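Local coordinates for UPF0311 protein RPA1785 (PDB 3C5O) that is of unknown function but belongs to the UPF0311 (DUF3237) family and folds into an antiparallel beta-barrel, at residues 60-63 and 67-70; 11-16 and 129-134; 96-101 and 110-115; 41-46 and 50-55; 138-141 and 146-149. One frame throughout, in Å; residues are numbered along the deposited sequence.

All five contacts reach one antiparallel sheet of eight strands, closed into a barrel. Contact 2 has the longest span in the chain: its 11-16 strand comes first, and 129-134 follows only after contacts 4, 1 and 3. Contact 5 comes last. Contacts 1, 4 and 5 are hairpin pairings, and contacts 1 and 4 share strand 48-62, with centres about 24 Å apart. Strand 9-27 of contact 2 is flanked by strand 32-45 of contact 4 and strand 146-154 of contact 5, which closes the barrel. The hairpin contacts thus build the barrel wall, while contacts 2 and 3 pack a loop and a helix against it. F115 of contact 3 touches contacts 1 and 5.

Contact 1: 60-63 and 67-70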
# COMPACT_ATOMS: atom_id res chain seq x y z
N GLN B 60 13.51 0.93 3.10
CA GLN B 60 13.78 2.28 2.67
C GLN B 60 14.11 2.30 1.19
O GLN B 60 14.56 1.30 0.65
CB GLN B 60 14.91 2.90 3.52
CG GLN B 60 14.57 2.97 5.01
CD GLN B 60 15.63 3.67 5.85
OE1 GLN B 60 16.77 3.82 5.42
NE2 GLN B 60 15.25 4.12 7.05
N ILE B 61 13.84 3.44 0.57
CA ILE B 61 14.35 3.77 -0.75
C ILE B 61 15.11 5.09 -0.68
O ILE B 61 14.57 6.10 -0.20
CB ILE B 61 13.23 3.89 -1.80
CG1 ILE B 61 12.46 2.57 -1.89
CG2 ILE B 61 13.84 4.34 -3.16
CD1 ILE B 61 11.38 2.52 -2.95
N ILE B 62 16.37 5.07 -1.10
CA ILE B 62 17.14 6.27 -1.26
C ILE B 62 16.98 6.71 -2.71
O ILE B 62 17.36 5.98 -3.62
CB ILE B 62 18.64 6.04 -0.95
CG1 ILE B 62 18.85 5.49 0.47
CG2 ILE B 62 19.44 7.33 -1.13
CD1 ILE B 62 20.29 4.95 0.65
N ARG B 63 16.41 7.90 -2.91
CA ARG B 63 16.20 8.47 -4.22
C ARG B 63 17.52 9.03 -4.71
O ARG B 63 18.43 9.25 -3.90
CB ARG B 63 15.16 9.58 -4.15
CG ARG B 63 13.75 9.17 -3.74
CD ARG B 63 12.92 10.48 -3.64
NE ARG B 63 11.61 10.34 -2.99
CZ ARG B 63 10.72 11.33 -2.85
NH1 ARG B 63 11.00 12.56 -3.30
NH2 ARG B 63 9.56 11.11 -2.25
N LEU B 67 17.24 11.90 -0.77
CA LEU B 67 16.00 11.79 -0.01
C LEU B 67 15.81 10.32 0.36
O LEU B 67 16.04 9.43 -0.46
CB LEU B 67 14.85 12.26 -0.90
CG LEU B 67 13.38 12.52 -0.48
CD1 LEU B 67 12.71 11.34 0.20
CD2 LEU B 67 13.26 13.79 0.31
N ILE B 68 15.43 10.06 1.61
CA ILE B 68 15.11 8.70 2.03
C ILE B 68 13.63 8.59 2.36
O ILE B 68 13.12 9.36 3.16
CB ILE B 68 15.94 8.27 3.23
CG1 ILE B 68 17.43 8.33 2.88
CG2 ILE B 68 15.57 6.84 3.63
CD1 ILE B 68 18.35 7.99 4.04
N GLU B 69 12.97 7.65 1.67
CA GLU B 69 11.59 7.27 1.91
C GLU B 69 11.61 6.16 2.97
O GLU B 69 12.25 5.13 2.77
CB GLU B 69 10.95 6.78 0.61
CG GLU B 69 10.78 7.87 -0.46
CD GLU B 69 10.23 7.33 -1.79
OE1 GLU B 69 10.21 8.08 -2.79
OE2 GLU B 69 9.80 6.15 -1.85
N LEU B 70 10.95 6.39 4.11
CA LEU B 70 10.97 5.42 5.17
C LEU B 70 9.64 4.69 5.21
O LEU B 70 8.60 5.25 4.89
CB LEU B 70 11.16 6.09 6.53
CG LEU B 70 11.86 7.45 6.55
CD1 LEU B 70 11.36 8.13 7.78
CD2 LEU B 70 13.34 7.28 6.57
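R63 and E69 cross at about a right angle, with guanidinium and carboxylate planes 86° apart. E69 comes to the guanidinium edge. R63 NE bonds E69 OE1 at 2.7 Å, as part of a salt bridge, on the anti lone pair of that oxygen. OE1 lies 20° out of the guanidinium plane. R63 NH2 adds a weak bond to the same OE1 at 3.1 Å. The R63 chain is extended from CG to NE, which carries the group across to the other strand. With an alanine here in place of R63, the E69 carboxylate would probably lose its charge partner and be freer to turn. L67 runs alongside R63, but it is modelled in two positions, so the placing of CD1 over a guanidinium face is doubtful. I61 runs alongside E69, with CD1 4.1 Å from OE2.

I62 and I68 lie side by side on the other face, CG1 to CG1 at 4.0 Å. Q60 slants across I68, its OE1 3.7 Å from CG2. Its amide is held by R34 and D58. In the backbone, E69 N bonds I61 O at 2.9 Å, and R63 N bonds L67 O.

M132 of the second subunit packs on R63. This is the end of the hairpin of strands 48-62 and 68-78. Strand 32-45 flanks it beyond 60-62, and strand 83-93 beyond 68-70.

Contact 2: 11-16 and 129-134; sequences YVFTIT and QWLMQY
F13 meets both W130 and L131, chiefly through CE1 of its ring. F13 CE1 lies 4.0 Å from W130 CH2 and 3.9 Å from L131 CD2. Both partners come to the edge of the phenyl ring, near its plane. F13 and W130 run past one another head to tail, and L131 runs at a slant to F13. V12 adds a looser touch, CG1 to W130 CZ3 at 4.2 Å. No hydrogen bond joins the two segments, so the contact is purely apolar.

The next layer sets these groups in place. L131 CD2 also lies 3.5 Å above the plane of the W130 ring, offset toward its rim. One methyl thus packs against both aromatic residues. The first torsion of W130 (chi1 65°) puts CG between the backbone N and the carbonyl carbon and swings the ring toward F13. Behind W130 and L131 stands F136, and L131 also rests on F121. F13 packs on V151 and I48. The backbone of 129-132 is a 3-10 segment, with M132 N bonded to Q129 O at 3.1 Å and Q133 N to W130 O at 3.0 Å.

Further out, the second subunit grips the same loop. M132 O takes a hydrogen bond from R63 NH1 of that subunit, and Y134 meets its Y114 ring edge-to-face.

V12 and F13 both face V151, which makes a classic beta bulge in strand 9-27. The contact therefore joins a bulged barrel strand to the loop between strands 114-122 and 136-142.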
# COMPACT_ATOMS: atom_id res chain seq x y z
N TYR B 11 2.08 17.02 21.59
CA TYR B 11 3.05 15.96 21.80
C TYR B 11 2.47 14.93 22.73
O TYR B 11 1.93 15.28 23.78
CB TYR B 11 4.35 16.52 22.39
CG TYR B 11 5.26 15.44 22.93
CD1 TYR B 11 6.03 14.67 22.07
CD2 TYR B 11 5.32 15.18 24.30
CE1 TYR B 11 6.86 13.67 22.55
CE2 TYR B 11 6.12 14.17 24.80
CZ TYR B 11 6.89 13.42 23.91
OH TYR B 11 7.71 12.42 24.40
N VAL B 12 2.55 13.65 22.35
CA VAL B 12 2.01 12.60 23.20
C VAL B 12 3.07 11.63 23.73
O VAL B 12 3.04 11.27 24.89
CB VAL B 12 0.81 11.82 22.54
CG1 VAL B 12 -0.44 12.68 22.53
CG2 VAL B 12 1.16 11.34 21.13
N PHE B 13 3.98 11.16 22.89
CA PHE B 13 5.00 10.23 23.40
C PHE B 13 6.16 10.10 22.47
O PHE B 13 6.07 10.52 21.32
CB PHE B 13 4.40 8.83 23.75
CG PHE B 13 3.61 8.19 22.63
CD1 PHE B 13 2.22 8.27 22.61
CD2 PHE B 13 4.26 7.49 21.61
CE1 PHE B 13 1.50 7.69 21.60
CE2 PHE B 13 3.53 6.89 20.59
CZ PHE B 13 2.15 6.99 20.58
N THR B 14 7.23 9.50 22.97
CA THR B 14 8.44 9.25 22.18
C THR B 14 8.70 7.74 22.01
O THR B 14 8.61 6.97 22.98
CB THR B 14 9.64 9.98 22.79
OG1 THR B 14 9.37 11.38 22.83
CG2 THR B 14 10.90 9.76 21.94
N ILE B 15 8.94 7.34 20.76
CA ILE B 15 9.40 5.98 20.40
C ILE B 15 10.89 6.04 20.09
O ILE B 15 11.32 6.79 19.20
CB ILE B 15 8.70 5.42 19.13
CG1 ILE B 15 7.17 5.34 19.31
CG2 ILE B 15 9.26 4.04 18.76
CD1 ILE B 15 6.43 4.95 18.03
N THR B 16 11.67 5.25 20.82
CA THR B 16 13.08 5.11 20.57
C THR B 16 13.30 3.72 19.97
O THR B 16 13.12 2.73 20.66
CB THR B 16 13.89 5.26 21.87
OG1 THR B 16 13.66 6.56 22.43
CG2 THR B 16 15.38 5.09 21.63
N GLN B 129 -7.14 2.36 22.46
CA GLN B 129 -8.07 2.49 21.35
C GLN B 129 -7.93 3.83 20.65
O GLN B 129 -8.03 3.92 19.43
CB GLN B 129 -9.51 2.33 21.90
CG GLN B 129 -10.44 1.39 21.15
CD GLN B 129 -9.91 -0.04 21.02
OE1 GLN B 129 -8.77 -0.25 20.63
NE2 GLN B 129 -10.78 -1.04 21.34
N TRP B 130 -7.67 4.88 21.43
CA TRP B 130 -7.48 6.23 20.88
C TRP B 130 -6.37 6.30 19.83
O TRP B 130 -6.37 7.21 19.01
CB TRP B 130 -7.24 7.26 22.00
CG TRP B 130 -5.96 7.06 22.81
CD1 TRP B 130 -5.75 6.15 23.81
CD2 TRP B 130 -4.73 7.80 22.68
NE1 TRP B 130 -4.47 6.27 24.30
CE2 TRP B 130 -3.82 7.26 23.63
CE3 TRP B 130 -4.30 8.86 21.88
CZ2 TRP B 130 -2.53 7.75 23.79
CZ3 TRP B 130 -3.00 9.34 22.03
CH2 TRP B 130 -2.13 8.78 22.98
N LEU B 131 -5.42 5.36 19.87
CA LEU B 131 -4.29 5.36 18.93
C LEU B 131 -4.72 5.17 17.47
O LEU B 131 -4.01 5.56 16.54
CB LEU B 131 -3.23 4.33 19.33
CG LEU B 131 -2.46 4.59 20.64
CD1 LEU B 131 -1.39 3.53 20.82
CD2 LEU B 131 -1.81 5.96 20.66
N MSE B 132 -5.91 4.62 17.26
CA MSE B 132 -6.43 4.44 15.92
C MSE B 132 -7.55 5.39 15.58
O MSE B 132 -8.17 5.26 14.52
CB MSE B 132 -6.92 3.02 15.72
CG MSE B 132 -6.23 2.06 16.63
SE MSE B 132 -7.36 0.57 16.89
CE MSE B 132 -6.68 -0.45 15.41
N GLN B 133 -7.81 6.35 16.47
CA GLN B 133 -8.87 7.33 16.26
C GLN B 133 -8.37 8.74 15.88
O GLN B 133 -9.17 9.66 15.68
CB GLN B 133 -9.75 7.42 17.51
CG GLN B 133 -10.34 6.09 17.97
CD GLN B 133 -11.20 6.25 19.24
OE1 GLN B 133 -11.35 7.35 19.78
NE2 GLN B 133 -11.74 5.14 19.71
N TYR B 134 -7.05 8.91 15.79
CA TYR B 134 -6.42 10.19 15.46
C TYR B 134 -5.34 9.96 14.41
O TYR B 134 -4.84 8.86 14.26
CB TYR B 134 -5.78 10.82 16.71
CG TYR B 134 -6.76 11.23 17.79
CD1 TYR B 134 -7.32 12.51 17.81
CD2 TYR B 134 -7.13 10.35 18.80
CE1 TYR B 134 -8.21 12.91 18.80
CE2 TYR B 134 -8.04 10.72 19.79
CZ TYR B 134 -8.58 12.00 19.79
OH TYR B 134 -9.46 12.38 20.78

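Contact 3: 96-101 and 110-115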
# COMPACT_ATOMS: atom_id res chain seq x y z
N VAL B 96 23.05 17.54 1.32
CA VAL B 96 23.67 16.26 0.95
C VAL B 96 24.89 15.84 1.79
O VAL B 96 25.03 14.67 2.11
CB VAL B 96 24.02 16.14 -0.56
CG1 VAL B 96 22.82 15.67 -1.34
CG2 VAL B 96 24.60 17.45 -1.13
N GLU B 97 25.76 16.80 2.13
CA GLU B 97 26.91 16.55 3.02
C GLU B 97 26.49 15.90 4.35
O GLU B 97 27.12 14.96 4.83
CB GLU B 97 27.64 17.85 3.34
CG GLU B 97 28.60 18.36 2.26
CD GLU B 97 29.06 19.81 2.53
OE1 GLU B 97 28.63 20.40 3.55
OE2 GLU B 97 29.85 20.36 1.71
N LEU B 98 25.42 16.42 4.94
CA LEU B 98 24.94 15.93 6.24
C LEU B 98 24.24 14.57 6.12
O LEU B 98 24.42 13.69 6.98
CB LEU B 98 24.06 16.98 6.91
CG LEU B 98 24.72 18.34 7.21
CD1 LEU B 98 23.69 19.42 7.55
CD2 LEU B 98 25.75 18.22 8.32
N LEU B 99 23.47 14.38 5.06
CA LEU B 99 22.90 13.06 4.80
C LEU B 99 24.03 12.03 4.70
O LEU B 99 23.95 10.96 5.30
CB LEU B 99 22.03 13.05 3.53
CG LEU B 99 20.88 14.06 3.46
CD1 LEU B 99 20.06 13.86 2.18
CD2 LEU B 99 19.99 13.96 4.69
N ARG B 100 25.10 12.38 3.98
CA ARG B 100 26.28 11.53 3.88
C ARG B 100 27.00 11.28 5.22
O ARG B 100 27.41 10.14 5.49
CB ARG B 100 27.24 12.08 2.82
CG ARG B 100 26.74 11.86 1.40
CD ARG B 100 27.39 12.83 0.45
NE ARG B 100 26.79 12.75 -0.89
CZ ARG B 100 26.95 13.68 -1.83
NH1 ARG B 100 27.67 14.77 -1.59
NH2 ARG B 100 26.37 13.51 -3.02
N LYS B 101 27.14 12.33 6.04
CA LYS B 101 27.59 12.17 7.43
C LYS B 101 26.78 11.10 8.15
O LYS B 101 27.34 10.25 8.83
CB LYS B 101 27.45 13.49 8.20
CG LYS B 101 28.73 14.12 8.74
CD LYS B 101 28.37 15.06 9.90
CE LYS B 101 29.55 15.49 10.76
NZ LYS B 101 30.07 16.83 10.36
N PRO B 110 20.02 16.88 15.03
CA PRO B 110 18.75 16.58 14.35
C PRO B 110 18.01 17.81 13.80
O PRO B 110 17.25 17.67 12.83
CB PRO B 110 17.91 15.87 15.42
CG PRO B 110 18.65 16.02 16.71
CD PRO B 110 20.03 16.49 16.45
N LYS B 111 18.22 18.98 14.40
CA LYS B 111 17.63 20.24 13.92
C LYS B 111 17.95 20.63 12.46
O LYS B 111 17.23 21.43 11.86
CB LYS B 111 18.04 21.40 14.83
CG LYS B 111 17.25 21.52 16.15
CD LYS B 111 17.60 22.88 16.86
CE LYS B 111 16.62 23.18 18.01
NZ LYS B 111 16.92 24.50 18.70
N VAL B 112 19.04 20.11 11.89
CA VAL B 112 19.42 20.50 10.52
C VAL B 112 18.98 19.44 9.51
O VAL B 112 19.14 19.60 8.30
CB VAL B 112 20.93 20.81 10.34
CG1 VAL B 112 21.29 22.08 11.06
CG2 VAL B 112 21.78 19.65 10.80
N ILE B 113 18.39 18.37 10.03
CA ILE B 113 17.86 17.31 9.20
C ILE B 113 16.34 17.33 9.28
O ILE B 113 15.77 17.35 10.37
CB ILE B 113 18.41 15.92 9.62
CG1 ILE B 113 19.94 15.86 9.49
CG2 ILE B 113 17.74 14.79 8.82
CD1 ILE B 113 20.49 16.15 8.11
N TYR B 114 15.70 17.36 8.11
CA TYR B 114 14.26 17.23 8.02
C TYR B 114 13.93 15.76 8.13
O TYR B 114 14.31 14.97 7.27
CB TYR B 114 13.73 17.82 6.70
CG TYR B 114 12.21 17.81 6.63
CD1 TYR B 114 11.47 18.87 7.16
CD2 TYR B 114 11.52 16.74 6.04
CE1 TYR B 114 10.07 18.87 7.10
CE2 TYR B 114 10.13 16.73 5.97
CZ TYR B 114 9.42 17.79 6.51
OH TYR B 114 8.06 17.78 6.44
N PHE B 115 13.24 15.37 9.20
CA PHE B 115 12.96 13.98 9.43
C PHE B 115 11.59 13.81 10.07
O PHE B 115 11.46 13.85 11.31
CB PHE B 115 14.09 13.36 10.27
CG PHE B 115 14.00 11.87 10.43
CD1 PHE B 115 14.93 11.20 11.24
CD2 PHE B 115 13.00 11.12 9.82
CE1 PHE B 115 14.86 9.82 11.44
CE2 PHE B 115 12.91 9.71 10.02
CZ PHE B 115 13.85 9.06 10.83
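L98 and L99 meet V112 and I113 with no flat group between them; the flat groups stand around this apolar contact. The R100 guanidinium has V96 CB over the centre of one face, and its NE forms a salt bridge with E66. The F115 ring makes a cation-pi contact with R92. Y114 pairs edge-to-face with Y134 of the second subunit, and its OH is hydrogen-bonded to the same subunit.

The fold is a beta-barrel, and here helix 96-103 packs beside it, against the 3-10 turn 110-112 that leads into strand 114-122. The turn is held by I113 N bonded to P110 O at 3.1 Å. L98 points at the turn and crosses V112 at about a right angle. L99 crosses I113 at a slant, and also packs on F93 of strand 83-93. I113 turns CG1 away from its carbonyl carbon (chi1 -60°), and CD1 at the end of this branch reaches the helix. V112 is exposed, while I113 and L99 are buried.

No hydrogen bond crosses the contact. L98 CD1 touches V112 CG2 at 3.8 Å. I113 CD1 touches both leucines, 3.9 Å from L98 CB and 4.1 Å from L99 CD2.

Contact 4: 41-46 and 50-55; sequences GEVKGE and GQVLPF
V43 and G50 pair across the hairpin of strands 32-45 and 48-62, two neighbouring strands of the barrel. The short strand axes run antiparallel at 148°.

Backbone bonds come first. V43 N bonds G50 O at 2.8 Å. G50 N bonds V43 O at 2.8 Å. V52 N bonds G41 O at 2.9 Å. Between these bonds E42 and Q51 form a non-hydrogen-bonded pair. E42 CA makes a CA-H...O contact with G50 O at 3.4 Å.

Apolar packing lies on the face of V43 and V52. Their CG2 methyls are 4.2 Å apart. Both valines rest on I15, and they also touch strand 68-78, V43 through F76 and V52 through Y74. V52 CG2 also presses against the G41 backbone. A side chain on G41 would crowd this methyl, and the G41 backbone angles call for glycine in any case.

Polar side chains occupy the other face. E42 and Q51 run alongside each other there. Their ends are modelled too close for a normal bond, and Q51 has two conformers, so their pairing is doubtful.

One water bridges V52 O and G41 N. It donates to V52 O at 2.9 Å and accepts a weak bond from G41 N at 3.5 Å.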
# COMPACT_ATOMS: atom_id res chain seq x y z
N GLY B 41 13.82 -1.26 21.64
CA GLY B 41 13.55 0.13 21.94
C GLY B 41 12.53 0.31 23.04
O GLY B 41 12.16 -0.65 23.74
N GLU B 42 12.05 1.54 23.19
CA GLU B 42 11.20 1.92 24.30
C GLU B 42 10.18 2.91 23.80
O GLU B 42 10.44 3.66 22.87
CB GLU B 42 12.03 2.61 25.39
CG GLU B 42 13.25 1.84 25.87
CD GLU B 42 13.08 1.35 27.32
OE1 GLU B 42 12.76 2.18 28.22
OE2 GLU B 42 13.27 0.13 27.56
N VAL B 43 9.02 2.91 24.43
CA VAL B 43 8.00 3.91 24.18
C VAL B 43 7.68 4.63 25.47
O VAL B 43 7.47 3.99 26.51
CB VAL B 43 6.74 3.28 23.59
CG1 VAL B 43 5.65 4.30 23.42
CG2 VAL B 43 7.08 2.64 22.24
N LYS B 44 7.67 5.96 25.45
CA LYS B 44 7.41 6.70 26.67
C LYS B 44 6.76 8.06 26.46
O LYS B 44 7.14 8.84 25.58
CB LYS B 44 8.68 6.83 27.53
CG LYS B 44 8.36 7.05 29.00
CD LYS B 44 9.59 7.24 29.87
CE LYS B 44 9.20 7.84 31.23
NZ LYS B 44 10.35 7.97 32.16
N GLY B 45 5.77 8.30 27.30
CA GLY B 45 5.02 9.54 27.36
C GLY B 45 4.20 9.46 28.62
O GLY B 45 4.44 8.58 29.45
N GLU B 46 3.23 10.36 28.78
CA GLU B 46 2.29 10.31 29.91
C GLU B 46 1.27 9.22 29.65
O GLU B 46 0.60 9.21 28.62
CB GLU B 46 1.51 11.62 30.07
CG GLU B 46 2.31 12.82 30.48
CD GLU B 46 1.43 13.90 31.10
OE1 GLU B 46 0.22 13.62 31.31
OE2 GLU B 46 1.95 15.01 31.38
N GLY B 50 6.21 1.54 27.12
CA GLY B 50 6.29 0.30 26.38
C GLY B 50 7.68 -0.09 25.97
O GLY B 50 8.63 0.66 26.13
N GLN B 51 7.80 -1.30 25.45
CA GLN B 51 9.06 -1.82 24.99
C GLN B 51 8.82 -2.17 23.52
O GLN B 51 7.82 -2.80 23.20
CB GLN B 51 9.39 -3.07 25.82
CG GLN B 51 10.85 -3.26 26.26
CD GLN B 51 11.41 -2.10 27.09
OE1 GLN B 51 10.71 -1.45 27.88
NE2 GLN B 51 12.70 -1.83 26.89
N VAL B 52 9.71 -1.72 22.63
CA VAL B 52 9.62 -2.06 21.21
C VAL B 52 10.06 -3.50 21.13
O VAL B 52 11.07 -3.87 21.75
CB VAL B 52 10.50 -1.16 20.29
CG1 VAL B 52 10.53 -1.72 18.84
CG2 VAL B 52 10.02 0.28 20.30
N LEU B 53 9.29 -4.32 20.40
CA LEU B 53 9.57 -5.74 20.31
C LEU B 53 10.74 -6.03 19.36
O LEU B 53 10.99 -5.25 18.43
CB LEU B 53 8.30 -6.52 19.95
CG LEU B 53 7.14 -6.43 20.97
CD1 LEU B 53 5.90 -7.17 20.43
CD2 LEU B 53 7.51 -6.97 22.37
N PRO B 54 11.51 -7.11 19.64
CA PRO B 54 12.74 -7.42 18.92
C PRO B 54 12.57 -7.92 17.48
O PRO B 54 13.17 -8.93 17.11
CB PRO B 54 13.37 -8.52 19.78
CG PRO B 54 12.23 -9.17 20.46
CD PRO B 54 11.27 -8.06 20.75
N PHE B 55 11.78 -7.22 16.67
CA PHE B 55 11.59 -7.65 15.28
C PHE B 55 11.03 -6.51 14.44
O PHE B 55 10.61 -5.49 14.98
CB PHE B 55 10.70 -8.91 15.17
CG PHE B 55 9.32 -8.73 15.72
CD1 PHE B 55 8.36 -8.02 14.99
CD2 PHE B 55 8.98 -9.25 16.98
CE1 PHE B 55 7.07 -7.84 15.51
CE2 PHE B 55 7.69 -9.08 17.50
CZ PHE B 55 6.73 -8.37 16.77
O HOH W 1 13.32 -4.02 23.65

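Contact 5: 138-141 and 146-149; sequences GSAA and RVVI
A140 CB touches two side chains of the facing strand. I149 CD1 lies 3.9 Å from it and V147 CG1 4.3 Å. V147 turns CG1 anti to its backbone N (chi1 170°), which carries this methyl toward A140. The other branch of I149, CG2, rests on G138 CA at 3.7 Å. G138 has no side chain, and a CB there would run into this CG2. The I149 first torsion (-24°) is far from a staggered value, which suggests some strain in this packed position. Buried A140 and I149 also touch neighbouring strands, through F115 and I15.

The opposite face of the sheet carries A141 and V148. Their CB atoms are 4.5 Å apart, a looser touch. V148 also packs on T14.

These residues belong to the hairpin of strands 136-142 and 146-154, the last two strands of the barrel. A140 and I149 form an antiparallel non-hydrogen-bonded pair. A141 and V148 form the hydrogen-bonded pair next to it. Strand 114-122 lies beyond one side of the hairpin and strand 9-27 beyond the other.

The polar links are in the backbone. V148 N bonds A141 O at 3.0 Å, nearly straight at 165°. The return bond, A141 N to V148 O at 2.9 Å, is bent and weak. V148 O has a second neighbour, A140 CA at 3.1 Å, in a CA-H...O contact. V147 CA approaches A141 O in the same way at 3.3 Å. Toward the hairpin turn, R146 packs on T16.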
# COMPACT_ATOMS: atom_id res chain seq x y z
N GLY B 138 5.16 12.21 13.32
CA GLY B 138 6.41 12.02 14.05
C GLY B 138 7.51 12.96 13.60
O GLY B 138 7.71 13.13 12.41
N SER B 139 8.22 13.56 14.55
CA SER B 139 9.43 14.33 14.22
C SER B 139 10.56 13.51 14.81
O SER B 139 10.55 13.21 16.02
CB SER B 139 9.39 15.72 14.82
OG SER B 139 10.54 16.47 14.49
N ALA B 140 11.51 13.10 13.98
CA ALA B 140 12.48 12.09 14.40
C ALA B 140 13.95 12.52 14.36
O ALA B 140 14.26 13.62 13.89
CB ALA B 140 12.25 10.76 13.65
N ALA B 141 14.84 11.68 14.89
CA ALA B 141 16.26 11.96 14.91
C ALA B 141 17.04 10.67 14.65
O ALA B 141 16.75 9.66 15.27
CB ALA B 141 16.67 12.58 16.22
N ARG B 146 20.30 4.12 16.84
CA ARG B 146 18.88 4.25 17.16
C ARG B 146 18.24 5.38 16.37
O ARG B 146 18.93 6.19 15.77
CB ARG B 146 18.67 4.50 18.66
CG ARG B 146 19.07 5.90 19.12
CD ARG B 146 19.30 5.97 20.62
NE ARG B 146 19.44 7.35 21.10
CZ ARG B 146 20.55 8.08 21.01
NH1 ARG B 146 20.56 9.32 21.49
NH2 ARG B 146 21.65 7.60 20.46
N VAL B 147 16.90 5.38 16.38
CA VAL B 147 16.05 6.44 15.85
C VAL B 147 15.05 6.84 16.94
O VAL B 147 14.46 5.98 17.58
CB VAL B 147 15.31 5.96 14.57
CG1 VAL B 147 14.26 6.98 14.16
CG2 VAL B 147 16.31 5.71 13.40
N VAL B 148 14.91 8.16 17.17
CA VAL B 148 14.07 8.73 18.22
C VAL B 148 12.95 9.53 17.58
O VAL B 148 13.19 10.57 16.99
CB VAL B 148 14.88 9.68 19.13
CG1 VAL B 148 13.99 10.31 20.23
CG2 VAL B 148 16.05 8.96 19.77
N ILE B 149 11.71 9.05 17.71
CA ILE B 149 10.56 9.67 17.07
C ILE B 149 9.73 10.30 18.15
O ILE B 149 9.20 9.60 19.01
CB ILE B 149 9.56 8.65 16.41
CG1 ILE B 149 10.19 7.27 16.04
CG2 ILE B 149 8.65 9.35 15.36
CD1 ILE B 149 11.01 7.23 14.86